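Long-range contacts in phosphoribosylaminoimidazole-succinocarboxamide synthase (PDB 1KUT), which catalyses the ATP-dependent joining of L-aspartate to 5-amino-1-(5-phospho-D-ribosyl)imidazole-4-carboxylate, forming SAICAR in the de novo purine pathway: residues L19-D24 with R70-I75; S41-T46 with S188-R193; E157-A162 with L221-S226. All coordinates share one frame; numbering follows the deposited sequence.

Interaction 1: L19-D24 with R70-I75; sequences LEFKDD and RTLKVI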
# COMPACT_ATOMS: atom_id res chain seq x y z
N LEU B 19 -0.91 -15.38 -27.40
CA LEU B 19 -0.80 -14.02 -26.92
C LEU B 19 -0.19 -13.18 -28.03
O LEU B 19 1.01 -13.31 -28.35
CB LEU B 19 0.07 -13.98 -25.66
CG LEU B 19 0.31 -12.63 -24.97
CD1 LEU B 19 -1.02 -11.99 -24.58
CD2 LEU B 19 1.17 -12.86 -23.73
N GLU B 20 -1.02 -12.34 -28.65
CA GLU B 20 -0.54 -11.49 -29.72
C GLU B 20 -0.22 -10.10 -29.23
O GLU B 20 -1.06 -9.44 -28.61
CB GLU B 20 -1.57 -11.39 -30.83
CG GLU B 20 -1.14 -10.46 -31.94
CD GLU B 20 -2.16 -10.36 -33.03
OE1 GLU B 20 -1.93 -9.59 -33.99
OE2 GLU B 20 -3.20 -11.07 -32.94
N PHE B 21 0.98 -9.64 -29.52
CA PHE B 21 1.38 -8.33 -29.09
C PHE B 21 0.97 -7.28 -30.10
O PHE B 21 1.23 -7.43 -31.29
CB PHE B 21 2.90 -8.31 -28.86
CG PHE B 21 3.33 -9.03 -27.60
CD1 PHE B 21 3.02 -10.37 -27.41
CD2 PHE B 21 4.03 -8.36 -26.60
CE1 PHE B 21 3.40 -11.04 -26.25
CE2 PHE B 21 4.41 -9.03 -25.44
CZ PHE B 21 4.10 -10.36 -25.27
N LYS B 22 0.30 -6.23 -29.63
CA LYS B 22 -0.14 -5.14 -30.50
C LYS B 22 0.96 -4.09 -30.60
O LYS B 22 1.99 -4.21 -29.94
CB LYS B 22 -1.42 -4.51 -29.95
CG LYS B 22 -2.66 -5.40 -30.07
CD LYS B 22 -3.94 -4.67 -29.66
CE LYS B 22 -3.98 -4.40 -28.16
NZ LYS B 22 -5.24 -3.69 -27.75
N ASP B 23 0.74 -3.06 -31.41
CA ASP B 23 1.73 -2.00 -31.61
C ASP B 23 1.39 -0.71 -30.86
O ASP B 23 2.08 0.30 -31.04
CB ASP B 23 1.88 -1.70 -33.10
CG ASP B 23 2.27 -2.92 -33.90
OD1 ASP B 23 2.02 -2.93 -35.12
OD2 ASP B 23 2.84 -3.87 -33.32
N ASP B 24 0.35 -0.76 -30.04
CA ASP B 24 -0.11 0.40 -29.26
C ASP B 24 0.87 0.88 -28.18
O ASP B 24 1.84 0.20 -27.85
CB ASP B 24 -1.44 0.07 -28.58
CG ASP B 24 -2.45 -0.55 -29.54
OD1 ASP B 24 -3.51 -1.01 -29.07
OD2 ASP B 24 -2.19 -0.56 -30.77
N ARG B 70 4.79 -11.48 -33.81
CA ARG B 70 4.34 -10.92 -32.54
C ARG B 70 3.40 -11.78 -31.71
O ARG B 70 2.56 -11.26 -30.96
CB ARG B 70 3.65 -9.57 -32.82
CG ARG B 70 2.42 -9.67 -33.73
CD ARG B 70 2.00 -8.27 -34.25
NE ARG B 70 0.58 -7.98 -34.04
CZ ARG B 70 0.02 -6.78 -34.18
NH1 ARG B 70 0.76 -5.74 -34.54
NH2 ARG B 70 -1.28 -6.59 -33.94
N THR B 71 3.57 -13.09 -31.81
CA THR B 71 2.73 -14.04 -31.08
C THR B 71 3.51 -14.99 -30.18
O THR B 71 4.59 -15.45 -30.53
CB THR B 71 1.90 -14.89 -32.07
OG1 THR B 71 0.93 -14.04 -32.70
CG2 THR B 71 1.19 -16.03 -31.36
N LEU B 72 2.94 -15.29 -29.02
CA LEU B 72 3.58 -16.20 -28.07
C LEU B 72 2.62 -17.34 -27.75
O LEU B 72 1.45 -17.10 -27.42
CB LEU B 72 3.92 -15.47 -26.77
CG LEU B 72 5.38 -15.24 -26.42
CD1 LEU B 72 6.13 -14.66 -27.59
CD2 LEU B 72 5.45 -14.31 -25.23
N LYS B 73 3.09 -18.57 -27.87
CA LYS B 73 2.22 -19.68 -27.52
C LYS B 73 2.42 -19.84 -26.02
O LYS B 73 3.54 -20.12 -25.55
CB LYS B 73 2.63 -20.94 -28.27
CG LYS B 73 1.70 -22.13 -28.05
CD LYS B 73 2.28 -23.32 -28.79
CE LYS B 73 1.89 -24.66 -28.16
NZ LYS B 73 2.78 -25.75 -28.70
N VAL B 74 1.35 -19.65 -25.27
CA VAL B 74 1.43 -19.74 -23.82
C VAL B 74 0.48 -20.77 -23.24
O VAL B 74 -0.46 -21.20 -23.89
CB VAL B 74 1.12 -18.39 -23.16
CG1 VAL B 74 2.15 -17.36 -23.58
CG2 VAL B 74 -0.28 -17.92 -23.57
N ILE B 75 0.75 -21.16 -22.00
CA ILE B 75 -0.09 -22.11 -21.29
C ILE B 75 -1.12 -21.27 -20.54
O ILE B 75 -0.79 -20.26 -19.93
CB ILE B 75 0.69 -22.92 -20.24
CG1 ILE B 75 1.30 -21.98 -19.21
CG2 ILE B 75 1.78 -23.74 -20.90
CD1 ILE B 75 1.98 -22.68 -18.05
O HOH W 1 -1.90 -3.99 -33.49

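Interaction 2: S41-T46 with S188-R193; sequences SICAET and SPDTFR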
# COMPACT_ATOMS: atom_id res chain seq x y z
N SER B 41 6.03 -6.84 -32.37
CA SER B 41 6.96 -7.92 -32.73
C SER B 41 8.21 -7.83 -31.86
O SER B 41 8.78 -8.85 -31.45
CB SER B 41 7.35 -7.77 -34.20
OG SER B 41 6.19 -7.48 -34.97
N ILE B 42 8.63 -6.60 -31.60
CA ILE B 42 9.81 -6.33 -30.79
C ILE B 42 9.61 -6.83 -29.37
O ILE B 42 10.44 -7.55 -28.83
CB ILE B 42 10.12 -4.80 -30.80
CG1 ILE B 42 10.92 -4.45 -32.06
CG2 ILE B 42 10.86 -4.39 -29.53
CD1 ILE B 42 11.25 -2.98 -32.21
N CYS B 43 8.48 -6.46 -28.77
CA CYS B 43 8.18 -6.86 -27.40
C CYS B 43 7.94 -8.37 -27.28
O CYS B 43 8.38 -9.00 -26.32
CB CYS B 43 6.99 -6.06 -26.87
SG CYS B 43 7.38 -4.29 -26.53
N ALA B 44 7.25 -8.95 -28.25
CA ALA B 44 6.98 -10.38 -28.23
C ALA B 44 8.30 -11.12 -28.18
O ALA B 44 8.49 -12.00 -27.34
CB ALA B 44 6.19 -10.79 -29.49
N GLU B 45 9.23 -10.76 -29.06
CA GLU B 45 10.51 -11.45 -29.07
C GLU B 45 11.40 -11.21 -27.84
O GLU B 45 12.04 -12.15 -27.37
CB GLU B 45 11.28 -11.12 -30.34
CG GLU B 45 12.61 -11.83 -30.44
CD GLU B 45 13.35 -11.49 -31.72
OE1 GLU B 45 14.49 -11.98 -31.90
OE2 GLU B 45 12.77 -10.73 -32.56
N THR B 46 11.47 -9.99 -27.32
CA THR B 46 12.32 -9.81 -26.15
C THR B 46 11.67 -10.53 -24.96
O THR B 46 12.35 -11.04 -24.09
CB THR B 46 12.63 -8.31 -25.85
OG1 THR B 46 11.81 -7.81 -24.79
CG2 THR B 46 12.44 -7.47 -27.09
N SER B 188 9.23 -6.55 -21.26
CA SER B 188 9.81 -5.69 -22.28
C SER B 188 9.92 -4.28 -21.75
O SER B 188 9.58 -4.03 -20.60
CB SER B 188 8.91 -5.70 -23.52
OG SER B 188 7.66 -5.10 -23.20
N PRO B 189 10.41 -3.35 -22.59
CA PRO B 189 10.53 -1.95 -22.15
C PRO B 189 9.23 -1.43 -21.59
O PRO B 189 9.21 -0.46 -20.84
CB PRO B 189 10.98 -1.24 -23.42
CG PRO B 189 11.93 -2.26 -24.02
CD PRO B 189 11.11 -3.55 -23.87
N ASP B 190 8.12 -2.08 -21.95
CA ASP B 190 6.83 -1.66 -21.42
C ASP B 190 6.67 -2.00 -19.93
O ASP B 190 5.86 -1.39 -19.23
CB ASP B 190 5.68 -2.34 -22.18
CG ASP B 190 5.37 -1.67 -23.50
OD1 ASP B 190 4.34 -2.03 -24.10
OD2 ASP B 190 6.13 -0.80 -23.95
N THR B 191 7.43 -2.98 -19.43
CA THR B 191 7.29 -3.41 -18.04
C THR B 191 8.49 -3.22 -17.14
O THR B 191 8.45 -3.59 -15.96
CB THR B 191 6.88 -4.91 -17.95
OG1 THR B 191 7.84 -5.71 -18.65
CG2 THR B 191 5.52 -5.15 -18.57
N PHE B 192 9.56 -2.66 -17.68
CA PHE B 192 10.75 -2.43 -16.89
C PHE B 192 11.49 -1.19 -17.38
O PHE B 192 11.31 -0.75 -18.52
CB PHE B 192 11.66 -3.67 -16.90
CG PHE B 192 12.23 -4.04 -18.25
CD1 PHE B 192 13.13 -3.20 -18.92
CD2 PHE B 192 11.95 -5.29 -18.81
CE1 PHE B 192 13.76 -3.61 -20.10
CE2 PHE B 192 12.58 -5.71 -20.00
CZ PHE B 192 13.48 -4.86 -20.64
N ARG B 193 12.30 -0.64 -16.47
CA ARG B 193 13.13 0.54 -16.71
C ARG B 193 14.57 0.04 -16.67
O ARG B 193 15.04 -0.41 -15.62
CB ARG B 193 12.94 1.57 -15.59
CG ARG B 193 11.55 2.16 -15.44
CD ARG B 193 11.52 3.03 -14.18
NE ARG B 193 10.48 4.06 -14.15
CZ ARG B 193 9.18 3.82 -14.27
NH1 ARG B 193 8.73 2.58 -14.44
NH2 ARG B 193 8.32 4.83 -14.19

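Interaction 3: E157-A162 with L221-S226; sequences EFFERA and LELCRS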
# COMPACT_ATOMS: atom_id res chain seq x y z
N GLU B 157 21.22 -9.74 -13.34
CA GLU B 157 22.53 -10.30 -13.68
C GLU B 157 22.65 -10.48 -15.19
O GLU B 157 23.75 -10.43 -15.76
CB GLU B 157 22.71 -11.64 -12.97
CG GLU B 157 22.53 -11.52 -11.47
CD GLU B 157 22.21 -12.85 -10.80
OE1 GLU B 157 21.31 -13.57 -11.32
OE2 GLU B 157 22.83 -13.17 -9.76
N PHE B 158 21.51 -10.67 -15.82
CA PHE B 158 21.43 -10.84 -17.26
C PHE B 158 21.89 -9.57 -17.98
O PHE B 158 22.85 -9.60 -18.76
CB PHE B 158 19.99 -11.14 -17.66
CG PHE B 158 19.81 -11.42 -19.11
CD1 PHE B 158 20.15 -12.66 -19.63
CD2 PHE B 158 19.34 -10.43 -19.96
CE1 PHE B 158 20.02 -12.92 -21.00
CE2 PHE B 158 19.20 -10.67 -21.33
CZ PHE B 158 19.54 -11.92 -21.85
N PHE B 159 21.21 -8.46 -17.73
CA PHE B 159 21.53 -7.17 -18.36
C PHE B 159 22.88 -6.65 -17.90
O PHE B 159 23.50 -5.81 -18.57
CB PHE B 159 20.46 -6.13 -18.03
CG PHE B 159 19.12 -6.47 -18.59
CD1 PHE B 159 18.93 -6.52 -19.97
CD2 PHE B 159 18.05 -6.75 -17.75
CE1 PHE B 159 17.69 -6.86 -20.50
CE2 PHE B 159 16.81 -7.10 -18.27
CZ PHE B 159 16.62 -7.15 -19.65
N GLU B 160 23.32 -7.14 -16.75
CA GLU B 160 24.59 -6.76 -16.16
C GLU B 160 25.72 -7.08 -17.14
O GLU B 160 26.66 -6.29 -17.31
CB GLU B 160 24.76 -7.56 -14.86
CG GLU B 160 25.84 -7.07 -13.93
CD GLU B 160 25.79 -7.75 -12.57
OE1 GLU B 160 26.00 -8.99 -12.51
OE2 GLU B 160 25.53 -7.04 -11.57
N ARG B 161 25.62 -8.22 -17.81
CA ARG B 161 26.64 -8.62 -18.77
C ARG B 161 26.85 -7.56 -19.84
O ARG B 161 27.92 -7.50 -20.46
CB ARG B 161 26.24 -9.92 -19.47
CG ARG B 161 26.08 -11.13 -18.58
CD ARG B 161 25.74 -12.31 -19.47
NE ARG B 161 25.13 -13.43 -18.76
CZ ARG B 161 24.55 -14.46 -19.36
NH1 ARG B 161 24.52 -14.51 -20.69
NH2 ARG B 161 24.00 -15.44 -18.65
N ALA B 162 25.83 -6.73 -20.07
CA ALA B 162 25.89 -5.67 -21.08
C ALA B 162 26.09 -4.28 -20.48
O ALA B 162 25.98 -3.27 -21.17
CB ALA B 162 24.62 -5.69 -21.91
N LEU B 221 15.94 -5.13 -27.58
CA LEU B 221 15.91 -6.39 -28.30
C LEU B 221 17.31 -6.84 -28.74
O LEU B 221 17.75 -7.94 -28.38
CB LEU B 221 15.01 -6.31 -29.54
CG LEU B 221 14.89 -7.61 -30.35
CD1 LEU B 221 14.46 -8.76 -29.44
CD2 LEU B 221 13.88 -7.44 -31.49
N GLU B 222 18.01 -5.99 -29.49
CA GLU B 222 19.35 -6.33 -29.98
C GLU B 222 20.21 -6.77 -28.81
O GLU B 222 20.98 -7.72 -28.89
CB GLU B 222 20.01 -5.12 -30.64
CG GLU B 222 19.12 -4.41 -31.65
CD GLU B 222 19.80 -3.19 -32.29
OE1 GLU B 222 20.30 -2.30 -31.54
OE2 GLU B 222 19.84 -3.12 -33.55
N LEU B 223 20.07 -6.06 -27.70
CA LEU B 223 20.80 -6.37 -26.49
C LEU B 223 20.47 -7.80 -26.03
O LEU B 223 21.37 -8.59 -25.77
CB LEU B 223 20.41 -5.35 -25.43
CG LEU B 223 21.01 -5.47 -24.04
CD1 LEU B 223 20.87 -4.13 -23.34
CD2 LEU B 223 20.28 -6.55 -23.27
N CYS B 224 19.18 -8.12 -25.95
CA CYS B 224 18.77 -9.45 -25.53
C CYS B 224 19.24 -10.52 -26.50
O CYS B 224 19.66 -11.60 -26.09
CB CYS B 224 17.25 -9.50 -25.35
SG CYS B 224 16.68 -8.55 -23.90
N ARG B 225 19.18 -10.23 -27.80
CA ARG B 225 19.63 -11.19 -28.80
C ARG B 225 21.12 -11.46 -28.60
O ARG B 225 21.57 -12.61 -28.61
CB ARG B 225 19.41 -10.62 -30.21
CG ARG B 225 17.97 -10.66 -30.68
CD ARG B 225 17.82 -10.03 -32.06
NE ARG B 225 16.48 -10.21 -32.62
CZ ARG B 225 16.06 -9.64 -33.74
NH1 ARG B 225 16.87 -8.84 -34.42
NH2 ARG B 225 14.83 -9.86 -34.20
N SER B 226 21.88 -10.39 -28.40
CA SER B 226 23.32 -10.48 -28.21
C SER B 226 23.70 -11.38 -27.03
O SER B 226 24.47 -12.34 -27.19
CB SER B 226 23.91 -9.09 -27.99
OG SER B 226 25.31 -9.13 -28.10

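Interaction 1: L19-D24 with R70-I75
R70 spans the end of strand 16-21 and meets two acids there. Its NE and NH2 both donate to OE1 of E20, a side-on grip in which R70 NE, 3.0 Å from E20 OE1, is met by the anti lone pair of that oxygen, while NH2 comes in from above the carboxylate plane. D23 takes the remaining nitrogen: its OD2 sits 3.1 Å from R70 NH1 in a salt bridge, the two flat groups standing nearly perpendicular at 86°. The backbone of F21 and K22 lies over one guanidinium face, and water 1 accepts from NH2. A bend at chi3 (-129°) in the R70 chain carries the guanidinium over this backbone to the acids.

Behind the charges, the strands pair antiparallel. F21 N donates almost straight to R70 O at 2.7 Å, and L19 and L72 form a hydrogen-bonded pair through both their N and O atoms. On the buried face F21 CE1 touches L72 CD2 at 4.0 Å; leucine and phenylalanine suit this side because helix 39-55 covers it. D23 OD2 also accepts from G40 N at the start of that helix.

An alanine in place of R70 is likely to leave the carboxylates of E20 and D23 without their shared counter-charge. Chemically, a single arginine thus serves two acids at a partly exposed strand end.

Interaction 2: S41-T46 with S188-R193
C43, S188 and T46 make most of this small, buried contact, in which a turn of helix 39-55 meets the loop leading into strand 192-196. C43 points from the helix toward the loop, and its SG lies 3.4 Å from S188 OG and 3.7 Å from S188 CB. With SG anti to the carbonyl carbon (chi1 -72°), the sulfur leans beside its own backbone N and along the serine side chain. A cysteine fits because its compact, polarisable sulfur can rest against both a methylene and a hydroxyl.

S188 answers with a side chain short enough to let the backbones come close, the CA atoms of C43 and S188 being 5.5 Å apart. Its hydroxyl is hydrogen-bonded to E186 OE2, a partner that helps fix its rotation. One helical turn further on, T46 brings OG1 to 3.8 Å from S188 CB, and the same oxygen makes a weak hydrogen bond to I187 O. Threonine is thus apt here, since its hydroxyl can pack on the serine methylene and still find a backbone acceptor.

The loop holds its own shape. S188 N donates to T191 OG1 at 3.1 Å, with an N-H...O angle of 157°, and T191 N returns to S188 O at 2.7 Å. P189, a residue with a restricted phi, occupies the bend and packs on Y217 of helix 214-229. The D190 carboxylate is held within the protein, by a salt bridge to K39 NZ and a hydrogen bond with Y217 OH.

Such a tight turn is a type I beta-turn, S188 to T191, closed by T191 N to S188 O and leading into strand 192-196; here it packs the entry of a strand of the six-stranded sheet against helix 39-55.

Interaction 3: E157-A162 with L221-S226
F159 and F158 present their ring edges to helix 214-229, in a helix-helix packing contact made near the C-terminal end of helix 138-160. At the edge of F159, in the plane of the ring, lies L223 CD2, and C224 SG is at the edge as well. One face of F159 is covered, toward its rim, by CD2 of its neighbour F158. The F158 ring also receives C224 SG at its edge, and F158 also packs on Y53 and L50 of helix 39-55.

The cysteine therefore touches both aromatics. Its sulfur stands 5.2 Å from the centroid of the F159 ring, 75° off the normal, a sulfur-aromatic contact at the edge, where ring hydrogens can meet the polarisable sulfur. A small thiol suits this place, as it reaches two rings without pushing the helices apart.

L223 points toward the other segment and crosses F159 at about a right angle. CG of this leucine is anti to the backbone N (chi1 178°), which extends the branch across the gap so that CD2 lies 3.6 Å from F159 CD1. Both residues also pack on F164 of strand 164-175, so the leucine is an apolar filler between helix and sheet. The single methyl of A162 packs against the branch point of the leucine, its CB 4.2 Å from L223 CG.

Interaction 2 lies between the other two in space, with centres 11 Å apart between 1 and 2, 13 Å between 2 and 3, and 21 Å between 1 and 3. Helix 39-55, which follows strand 16-21 in the chain, carries one side of interaction 2 and also packs on the five-stranded sheet of interaction 1, where R70 CA meets A44 CB at 3.6 Å. The same helix reaches interaction 3 through the salt bridge of E45 OE1 and R225 NE, 2.8 Å long. Along the chain, interaction 2 crosses both others, whereas interaction 1 closes before interaction 3 opens. The helix thus links the five-stranded sheet to helix 214-229.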